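PDB 6ICN: methylxanthine N1-demethylase NdmA from Pseudomonas putida, which is a Rieske non-heme iron oxygenase that removes the N1-methyl group of caffeine with NADH and oxygen, giving theobromine and formaldehyde. Local coordinates for residues E341-E344 / A345-G349; L295-A298 / F299-V303; P309-E312 / S313-P316; A328-V331 / S332-R336. One frame throughout, in Å; residues are numbered along the deposited sequence.

Contact 1. Residues E341-E344 / A345-G349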
# COMPACT_ATOMS: atom_id res chain seq x y z
N GLU A 341 -27.11 -21.17 -33.24
CA GLU A 341 -27.53 -21.06 -34.63
C GLU A 341 -26.75 -19.98 -35.36
O GLU A 341 -26.42 -20.13 -36.54
CB GLU A 341 -29.03 -20.76 -34.71
CG GLU A 341 -29.93 -21.90 -34.26
CD GLU A 341 -31.39 -21.48 -34.24
OE1 GLU A 341 -31.72 -20.45 -34.86
OE2 GLU A 341 -32.21 -22.17 -33.60
N LEU A 342 -26.47 -18.87 -34.68
CA LEU A 342 -25.72 -17.80 -35.32
C LEU A 342 -24.29 -18.24 -35.60
O LEU A 342 -23.73 -17.94 -36.67
CB LEU A 342 -25.75 -16.54 -34.43
CG LEU A 342 -27.11 -15.83 -34.35
CD1 LEU A 342 -27.23 -14.87 -33.17
CD2 LEU A 342 -27.42 -15.10 -35.68
N LYS A 343 -23.67 -18.95 -34.66
CA LYS A 343 -22.33 -19.45 -34.86
C LYS A 343 -22.27 -20.43 -36.03
O LYS A 343 -21.36 -20.36 -36.87
CB LYS A 343 -21.84 -20.11 -33.57
CG LYS A 343 -20.46 -20.70 -33.68
CD LYS A 343 -20.08 -21.38 -32.37
CE LYS A 343 -18.75 -22.09 -32.51
NZ LYS A 343 -18.91 -23.58 -32.44
N GLU A 344 -23.23 -21.35 -36.10
CA GLU A 344 -23.26 -22.30 -37.21
C GLU A 344 -23.51 -21.59 -38.54
O GLU A 344 -22.84 -21.88 -39.54
CB GLU A 344 -24.34 -23.36 -36.96
CG GLU A 344 -24.00 -24.30 -35.81
CD GLU A 344 -22.68 -25.03 -36.01
OE1 GLU A 344 -22.00 -25.31 -35.00
OE2 GLU A 344 -22.32 -25.30 -37.19
N ALA A 345 -24.46 -20.65 -38.56
CA ALA A 345 -24.77 -19.93 -39.79
C ALA A 345 -23.60 -19.09 -40.27
O ALA A 345 -23.36 -18.97 -41.48
CB ALA A 345 -26.01 -19.07 -39.58
N HIS A 346 -22.84 -18.48 -39.35
CA HIS A 346 -21.66 -17.74 -39.76
C HIS A 346 -20.70 -18.62 -40.57
O HIS A 346 -20.10 -18.16 -41.55
CB HIS A 346 -20.95 -17.15 -38.53
CG HIS A 346 -19.55 -16.71 -38.79
ND1 HIS A 346 -18.46 -17.54 -38.61
CD2 HIS A 346 -19.05 -15.53 -39.24
CE1 HIS A 346 -17.36 -16.89 -38.92
NE2 HIS A 346 -17.68 -15.68 -39.31
N LYS A 347 -20.56 -19.89 -40.20
CA LYS A 347 -19.68 -20.78 -40.95
C LYS A 347 -20.18 -20.99 -42.37
O LYS A 347 -19.38 -21.23 -43.28
CB LYS A 347 -19.57 -22.14 -40.27
CG LYS A 347 -18.87 -22.17 -38.93
CD LYS A 347 -18.97 -23.58 -38.34
CE LYS A 347 -18.56 -23.63 -36.88
NZ LYS A 347 -18.78 -24.99 -36.29
N GLU A 348 -21.50 -20.90 -42.58
CA GLU A 348 -22.09 -21.10 -43.90
C GLU A 348 -22.09 -19.85 -44.77
O GLU A 348 -22.41 -19.94 -45.96
CB GLU A 348 -23.53 -21.62 -43.76
CG GLU A 348 -23.64 -23.01 -43.14
CD GLU A 348 -22.74 -24.02 -43.82
OE1 GLU A 348 -21.98 -24.73 -43.11
OE2 GLU A 348 -22.76 -24.08 -45.08
N GLY A 349 -21.77 -18.68 -44.22
CA GLY A 349 -21.58 -17.49 -45.02
C GLY A 349 -22.65 -16.44 -44.78
O GLY A 349 -23.59 -16.60 -44.01
O HOH W 1 -18.71 -19.58 -36.71
O HOH W 2 -22.64 -24.59 -40.30
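The carbonyl oxygen of Glu-344 is approached by two backbone N-H groups, both in weak bonds, and by a water. Lys-347 N lies 3.1 Å from Glu-344 O, but its N-H is bent to 123°, a weak bond of the three-residue kind. Glu-348 N reaches Glu-344 O weakly too, and the water sits 2.8 Å from Glu-344 O while also donating toward Glu-348 OE1; this water has more acceptors around it than protons to give. Just before it the pattern is regular: His-346 N bonds Leu-342 O over 2.9 Å with an N-H angle of 158°, and Ala-345 N bonds Glu-341 O in the same way. These residues form the last turns of helix 330-348, and the slackening of its bonds leads into Gly-349, where phi turns positive and the next helix, 350-358, begins directly. The inner side of the turn, Leu-342, Ala-345 and His-346, packs on that helix. On the outer side, Glu-344 and Lys-347 run side by side in the same direction, and OE1 of Glu-344 forms a weak salt bridge of 3.5 Å with NZ of Lys-347. Lys-343 brings a like charge close, its NZ 4.1 Å from Lys-347 NZ, but its main partner is Glu-27. With CG of His-346 anti to its backbone N (chi1 164°), the ring projects outward from the helix, an edge near Lys-343 O. A second water links its ND1, at 2.8 Å, to Lys-343 O, to which the water donates.

Contact 2. Residues L295-A298 / F299-V303. With CFF (caffeine), chain F.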
# COMPACT_ATOMS: atom_id res chain seq x y z
N LEU A 295 -29.99 8.63 -6.26
CA LEU A 295 -30.88 7.61 -5.74
C LEU A 295 -30.85 6.37 -6.63
O LEU A 295 -30.67 5.24 -6.16
CB LEU A 295 -32.31 8.16 -5.66
CG LEU A 295 -33.35 7.18 -5.15
CD1 LEU A 295 -33.10 6.85 -3.68
CD2 LEU A 295 -34.73 7.78 -5.34
N HIS A 296 -30.96 6.58 -7.93
CA HIS A 296 -31.00 5.47 -8.88
C HIS A 296 -29.62 4.87 -9.11
O HIS A 296 -29.49 3.64 -9.17
CB HIS A 296 -31.64 5.95 -10.18
CG HIS A 296 -33.03 6.46 -9.96
ND1 HIS A 296 -34.10 5.60 -9.76
CD2 HIS A 296 -33.51 7.71 -9.78
CE1 HIS A 296 -35.19 6.31 -9.53
NE2 HIS A 296 -34.86 7.59 -9.52
N ILE A 297 -28.60 5.72 -9.25
CA ILE A 297 -27.25 5.20 -9.49
C ILE A 297 -26.82 4.34 -8.32
O ILE A 297 -26.26 3.25 -8.50
CB ILE A 297 -26.26 6.36 -9.73
CG1 ILE A 297 -26.56 7.04 -11.07
CG2 ILE A 297 -24.81 5.82 -9.73
CD1 ILE A 297 -25.90 8.43 -11.23
N ALA A 298 -27.10 4.78 -7.09
CA ALA A 298 -26.70 3.98 -5.94
C ALA A 298 -27.43 2.65 -5.92
O ALA A 298 -26.83 1.61 -5.60
CB ALA A 298 -26.97 4.76 -4.64
N PHE A 299 -28.72 2.65 -6.27
CA PHE A 299 -29.49 1.41 -6.33
C PHE A 299 -28.94 0.47 -7.41
O PHE A 299 -28.73 -0.72 -7.16
CB PHE A 299 -30.96 1.72 -6.60
CG PHE A 299 -31.83 0.50 -6.62
CD1 PHE A 299 -32.26 -0.06 -5.44
CD2 PHE A 299 -32.17 -0.10 -7.82
CE1 PHE A 299 -33.05 -1.21 -5.45
CE2 PHE A 299 -32.95 -1.24 -7.83
CZ PHE A 299 -33.39 -1.80 -6.65
N ASN A 300 -28.69 0.99 -8.61
CA ASN A 300 -28.11 0.15 -9.66
C ASN A 300 -26.77 -0.43 -9.21
O ASN A 300 -26.50 -1.62 -9.43
CB ASN A 300 -27.92 0.95 -10.96
CG ASN A 300 -29.24 1.40 -11.56
OD1 ASN A 300 -30.27 0.74 -11.38
ND2 ASN A 300 -29.23 2.53 -12.24
N ASP A 301 -25.92 0.39 -8.59
CA ASP A 301 -24.62 -0.08 -8.14
C ASP A 301 -24.77 -1.18 -7.10
O ASP A 301 -23.98 -2.13 -7.07
CB ASP A 301 -23.82 1.08 -7.56
CG ASP A 301 -23.31 2.04 -8.64
OD1 ASP A 301 -23.41 1.74 -9.85
OD2 ASP A 301 -22.79 3.11 -8.24
N LEU A 302 -25.79 -1.07 -6.23
CA LEU A 302 -26.05 -2.10 -5.23
C LEU A 302 -26.44 -3.42 -5.88
O LEU A 302 -25.92 -4.49 -5.53
CB LEU A 302 -27.15 -1.61 -4.27
CG LEU A 302 -27.71 -2.61 -3.25
CD1 LEU A 302 -26.58 -3.09 -2.33
CD2 LEU A 302 -28.86 -1.99 -2.45
N VAL A 303 -27.36 -3.36 -6.86
CA VAL A 303 -27.74 -4.54 -7.63
C VAL A 303 -26.52 -5.19 -8.26
O VAL A 303 -26.30 -6.40 -8.15
CB VAL A 303 -28.78 -4.15 -8.70
CG1 VAL A 303 -29.00 -5.30 -9.70
CG2 VAL A 303 -30.11 -3.74 -8.05
N1 CFF F . -31.85 -6.00 -13.52
C2 CFF F . -33.19 -5.79 -13.28
C10 CFF F . -31.41 -7.23 -14.14
C6 CFF F . -30.95 -5.07 -13.18
N3 CFF F . -33.61 -4.64 -12.69
O11 CFF F . -33.99 -6.63 -13.58
C12 CFF F . -35.02 -4.41 -12.43
C4 CFF F . -32.69 -3.70 -12.35
C5 CFF F . -31.38 -3.90 -12.59
N9 CFF F . -32.83 -2.50 -11.77
O13 CFF F . -29.78 -5.25 -13.39
N7 CFF F . -30.72 -2.81 -12.17
C8 CFF F . -31.61 -1.95 -11.66
C14 CFF F . -29.34 -2.35 -12.12
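Within the alpha helix that runs through Leu-295 to Val-303, the N-H groups of Phe-299 to Val-303 each bond the carbonyl four residues back; the straightest bond joins Asn-300 N to His-296 O, 2.8 Å at 173°. It belongs to helix 293-313, the long helix lying against the antiparallel sheet in what is consistent with the helix-grip fold of Rieske oxygenase catalytic domains, and Ile-297 and Asn-300 pack on strands of that sheet. Ile-297 and Asp-301, one turn apart, lie side by side and point the same way, with CG2 of Ile-297 3.7 Å from Asp-301 OD2. Asn-300 and Phe-299 turn to the bound caffeine. CG of Asn-300 stands beside its own backbone N (chi1 -65°), which leads the amide past His-296 O toward the ligand. Its ND2 passes close to His-296 O at a poor angle, but its hydrogen bond goes to Gln-170 on strand 166-175. That bond is consistent with OD1 being the end that faces caffeine: OD1 meets caffeine C8, the carbon between N7 and N9, at 3.0 Å, and its N7-methyl carbon, C14. Phe-299 has CG anti to the backbone N (chi1 -177°), which carries the ring to the caffeine side; caffeine C8 lies at its edge, near the ring plane, 4.1 Å from CE2. One turn further on, Val-303 also borders the caffeine, its CG1 3.8 Å from the carbonyl oxygen O13.

Contact 3. Residues P309-E312 / S313-P316; sequences PVIE and SQWP
Two flat groups follow the helix end: the amide of Gln-314 turns back on Ile-311, placing OE1 3.4 Å from Ile-311 CG1, while the indole of Trp-315 takes Ser-313 O at its edge, in the ring plane. The extended Gln-314 chain crosses Ile-311 at a slant, and its CG also lies near the carbonyls of Val-310 and Ile-311. Ser-313 folds onto the turn before it. Its OG lies between its own N and carbonyl carbon (chi1 84°), a rotation that brings the hydroxyl back to donate to Val-310 O over 2.8 Å. Ser-313 N gives only weak bonds, to Pro-309 O and Val-310 O. The straighter backbone bond runs from Gln-314 N to Ile-311 O, 3.2 Å at 151°, yet it reaches the carbonyl from 65° above its plane. A water 2.8 Å from Ile-311 O also donates toward Gln-314 O, though it has more acceptors in reach than protons. Glu-312 is held by the backbone N of Asp-176 and by Lys-308. Beyond the last turn, Gln-314 NE2 bonds Arg-83 O, and Trp-315 NE1 bonds Asp-78 O, both of the third subunit. This meeting of the helix end with the neighbour's cluster-binding region, Arg-83 and Tyr-101 among it, is consistent with the head-to-tail packing of Rieske oxygenases, in which the cluster of one subunit faces the catalytic domain of the next.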
# COMPACT_ATOMS: atom_id res chain seq x y z
N PRO A 309 -20.01 -11.04 -7.37
CA PRO A 309 -19.17 -12.16 -6.90
C PRO A 309 -19.68 -13.51 -7.39
O PRO A 309 -18.88 -14.40 -7.71
CB PRO A 309 -19.25 -12.04 -5.38
CG PRO A 309 -20.40 -11.16 -5.09
CD PRO A 309 -20.55 -10.24 -6.25
N VAL A 310 -21.00 -13.66 -7.49
CA VAL A 310 -21.54 -14.95 -7.93
C VAL A 310 -21.27 -15.16 -9.40
O VAL A 310 -20.86 -16.26 -9.82
CB VAL A 310 -23.04 -15.02 -7.59
CG1 VAL A 310 -23.64 -16.36 -8.04
CG2 VAL A 310 -23.23 -14.80 -6.09
N ILE A 311 -21.50 -14.14 -10.22
CA ILE A 311 -21.27 -14.32 -11.65
C ILE A 311 -19.78 -14.53 -11.94
O ILE A 311 -19.41 -15.36 -12.77
CB ILE A 311 -21.87 -13.15 -12.47
CG1 ILE A 311 -21.64 -13.41 -13.95
CG2 ILE A 311 -21.23 -11.81 -12.09
CD1 ILE A 311 -22.39 -12.47 -14.86
N GLU A 312 -18.90 -13.79 -11.24
CA GLU A 312 -17.47 -13.99 -11.45
C GLU A 312 -17.00 -15.36 -10.97
O GLU A 312 -15.96 -15.84 -11.44
CB GLU A 312 -16.67 -12.88 -10.76
CG GLU A 312 -16.89 -11.50 -11.39
CD GLU A 312 -15.98 -10.42 -10.80
OE1 GLU A 312 -15.61 -9.49 -11.55
OE2 GLU A 312 -15.64 -10.52 -9.59
N SER A 313 -17.76 -16.02 -10.09
CA SER A 313 -17.38 -17.35 -9.62
C SER A 313 -17.72 -18.45 -10.61
O SER A 313 -17.13 -19.55 -10.53
CB SER A 313 -18.07 -17.66 -8.27
OG SER A 313 -19.38 -18.15 -8.47
N GLN A 314 -18.62 -18.21 -11.56
CA GLN A 314 -19.03 -19.26 -12.49
C GLN A 314 -17.83 -19.77 -13.28
O GLN A 314 -17.06 -18.99 -13.86
CB GLN A 314 -20.12 -18.74 -13.42
CG GLN A 314 -21.44 -18.46 -12.70
CD GLN A 314 -22.47 -17.92 -13.66
OE1 GLN A 314 -22.54 -16.71 -13.91
NE2 GLN A 314 -23.28 -18.82 -14.24
N TRP A 315 -17.64 -21.09 -13.28
CA TRP A 315 -16.48 -21.64 -13.96
C TRP A 315 -16.85 -22.98 -14.59
O TRP A 315 -17.62 -23.73 -14.01
CB TRP A 315 -15.30 -21.79 -12.98
CG TRP A 315 -15.48 -22.83 -11.90
CD1 TRP A 315 -16.22 -22.72 -10.75
CD2 TRP A 315 -14.86 -24.13 -11.85
NE1 TRP A 315 -16.11 -23.88 -10.00
CE2 TRP A 315 -15.28 -24.75 -10.66
CE3 TRP A 315 -14.01 -24.82 -12.72
CZ2 TRP A 315 -14.86 -26.05 -10.30
CZ3 TRP A 315 -13.60 -26.11 -12.36
CH2 TRP A 315 -14.03 -26.70 -11.17
N PRO A 316 -16.29 -23.28 -15.77
CA PRO A 316 -15.44 -22.40 -16.59
C PRO A 316 -16.19 -21.17 -17.09
O PRO A 316 -17.40 -21.09 -16.94
CB PRO A 316 -15.03 -23.30 -17.77
CG PRO A 316 -15.97 -24.40 -17.77
CD PRO A 316 -16.44 -24.62 -16.36
O HOH W 3 -17.46 -16.29 -14.56

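Contact 4. Residues A328-V331 / S332-R336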
# COMPACT_ATOMS: atom_id res chain seq x y z
N ALA A 328 -37.70 -23.43 -15.73
CA ALA A 328 -37.66 -22.00 -15.44
C ALA A 328 -36.52 -21.28 -16.17
O ALA A 328 -36.49 -20.04 -16.16
CB ALA A 328 -37.51 -21.77 -13.94
N ASP A 329 -35.58 -22.02 -16.76
CA ASP A 329 -34.45 -21.44 -17.47
C ASP A 329 -34.77 -21.11 -18.93
O ASP A 329 -33.84 -20.98 -19.72
CB ASP A 329 -33.26 -22.39 -17.44
CG ASP A 329 -32.66 -22.54 -16.05
OD1 ASP A 329 -32.62 -21.53 -15.33
OD2 ASP A 329 -32.25 -23.67 -15.72
N LYS A 330 -36.06 -21.01 -19.30
CA LYS A 330 -36.43 -20.87 -20.71
C LYS A 330 -35.63 -19.78 -21.42
O LYS A 330 -35.11 -20.01 -22.52
CB LYS A 330 -37.92 -20.58 -20.85
CG LYS A 330 -38.29 -20.48 -22.35
CD LYS A 330 -39.74 -20.21 -22.59
CE LYS A 330 -40.01 -20.11 -24.09
NZ LYS A 330 -41.45 -19.86 -24.32
N VAL A 331 -35.54 -18.59 -20.82
CA VAL A 331 -34.84 -17.49 -21.49
C VAL A 331 -33.39 -17.87 -21.78
O VAL A 331 -32.90 -17.70 -22.90
CB VAL A 331 -34.95 -16.20 -20.66
CG1 VAL A 331 -34.06 -15.12 -21.25
CG2 VAL A 331 -36.41 -15.71 -20.58
N SER A 332 -32.69 -18.41 -20.77
CA SER A 332 -31.31 -18.87 -20.96
C SER A 332 -31.21 -19.94 -22.05
O SER A 332 -30.30 -19.92 -22.90
CB SER A 332 -30.79 -19.43 -19.63
OG SER A 332 -29.61 -20.15 -19.86
N ILE A 333 -32.11 -20.92 -22.02
CA ILE A 333 -32.06 -22.01 -22.99
C ILE A 333 -32.24 -21.47 -24.40
O ILE A 333 -31.48 -21.83 -25.31
CB ILE A 333 -33.14 -23.05 -22.66
CG1 ILE A 333 -32.86 -23.72 -21.31
CG2 ILE A 333 -33.19 -24.11 -23.75
CD1 ILE A 333 -34.08 -24.46 -20.75
N GLN A 334 -33.22 -20.59 -24.59
CA GLN A 334 -33.51 -20.06 -25.92
C GLN A 334 -32.39 -19.15 -26.40
O GLN A 334 -32.04 -19.15 -27.59
CB GLN A 334 -34.85 -19.34 -25.90
CG GLN A 334 -36.05 -20.28 -25.64
CD GLN A 334 -36.08 -21.47 -26.60
OE1 GLN A 334 -35.93 -21.32 -27.81
NE2 GLN A 334 -36.26 -22.68 -26.05
N TYR A 335 -31.81 -18.36 -25.48
CA TYR A 335 -30.64 -17.55 -25.81
C TYR A 335 -29.49 -18.40 -26.32
O TYR A 335 -28.91 -18.12 -27.37
CB TYR A 335 -30.21 -16.76 -24.56
CG TYR A 335 -29.01 -15.86 -24.73
CD1 TYR A 335 -29.07 -14.72 -25.53
CD2 TYR A 335 -27.83 -16.11 -24.03
CE1 TYR A 335 -27.98 -13.87 -25.65
CE2 TYR A 335 -26.73 -15.26 -24.14
CZ TYR A 335 -26.81 -14.15 -24.95
OH TYR A 335 -25.73 -13.32 -25.06
N ARG A 336 -29.12 -19.46 -25.57
CA ARG A 336 -28.03 -20.32 -25.98
C ARG A 336 -28.30 -20.97 -27.33
O ARG A 336 -27.40 -21.11 -28.16
CB ARG A 336 -27.78 -21.37 -24.90
CG ARG A 336 -27.25 -20.77 -23.60
CD ARG A 336 -27.12 -21.82 -22.49
NE ARG A 336 -26.55 -21.20 -21.29
CZ ARG A 336 -26.01 -21.86 -20.26
NH1 ARG A 336 -25.96 -23.19 -20.24
NH2 ARG A 336 -25.53 -21.16 -19.24
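Asp-329 occupies the N-cap position of helix 330-348, and its carbonyl accepts the N-H of Ile-333 at 2.9 Å, nearly in line with the C=O. Its carboxylate makes no capping bond. Instead, OD2 bonds the backbone N of Val-326 and NE2 of His-82 of the third subunit, a residue of that subunit's iron-sulfur pocket. The aspartate CB is left to Ile-333, whose CD1 lies 4.0 Å away. CG1 of Ile-333 stands beside its own backbone N (chi1 -65°), which brings the branch back to Asp-329 O, 3.3 Å from CG1. Next, Lys-330 O receives Gln-334 N at 2.9 Å with an N-H angle of 165°. The methylenes of the two residues also meet, CG to CG at 4.0 Å, where the fully extended lysine crosses the bent glutamine; NZ goes on to a salt bridge with Glu-363. Val-331 O then accepts Tyr-335 N, and the tyrosine CB closes on the same oxygen at 3.3 Å. The buried hydroxyl of Ser-332 has partners outside the turn, Glu-184 of the same chain and Arg-83 of the third subunit. The start of the helix thus lies between helix 179-186, where Trp-183 touches Val-331 and stacks with the Tyr-335 ring, and strand 219-225, where Phe-222 meets Val-331 and Phe-220 meets Gln-334.

Overall arrangement
All four contacts are local and belong to two successive helices: 293-313 carries contact 2 and the first half of contact 3, whose second half runs into the loop that follows, and 330-348 carries contacts 4 and 1 at its two ends, their centres about 20 Å apart. Contact 1 is a surface contact, with charged pairs and waters. Contact 3 is buried, and contacts 2 and 4 are partly so. Backbone bonds are regular in contacts 2 and 4 but weaken at the helix ends in contacts 1 and 3. Contact 2 meets caffeine, whereas contacts 3 and 4, with centres about 18 Å apart, both face the third subunit, where Arg-83 is a shared partner. Contacts 1 and 2 lie on opposite sides of the chain's centre.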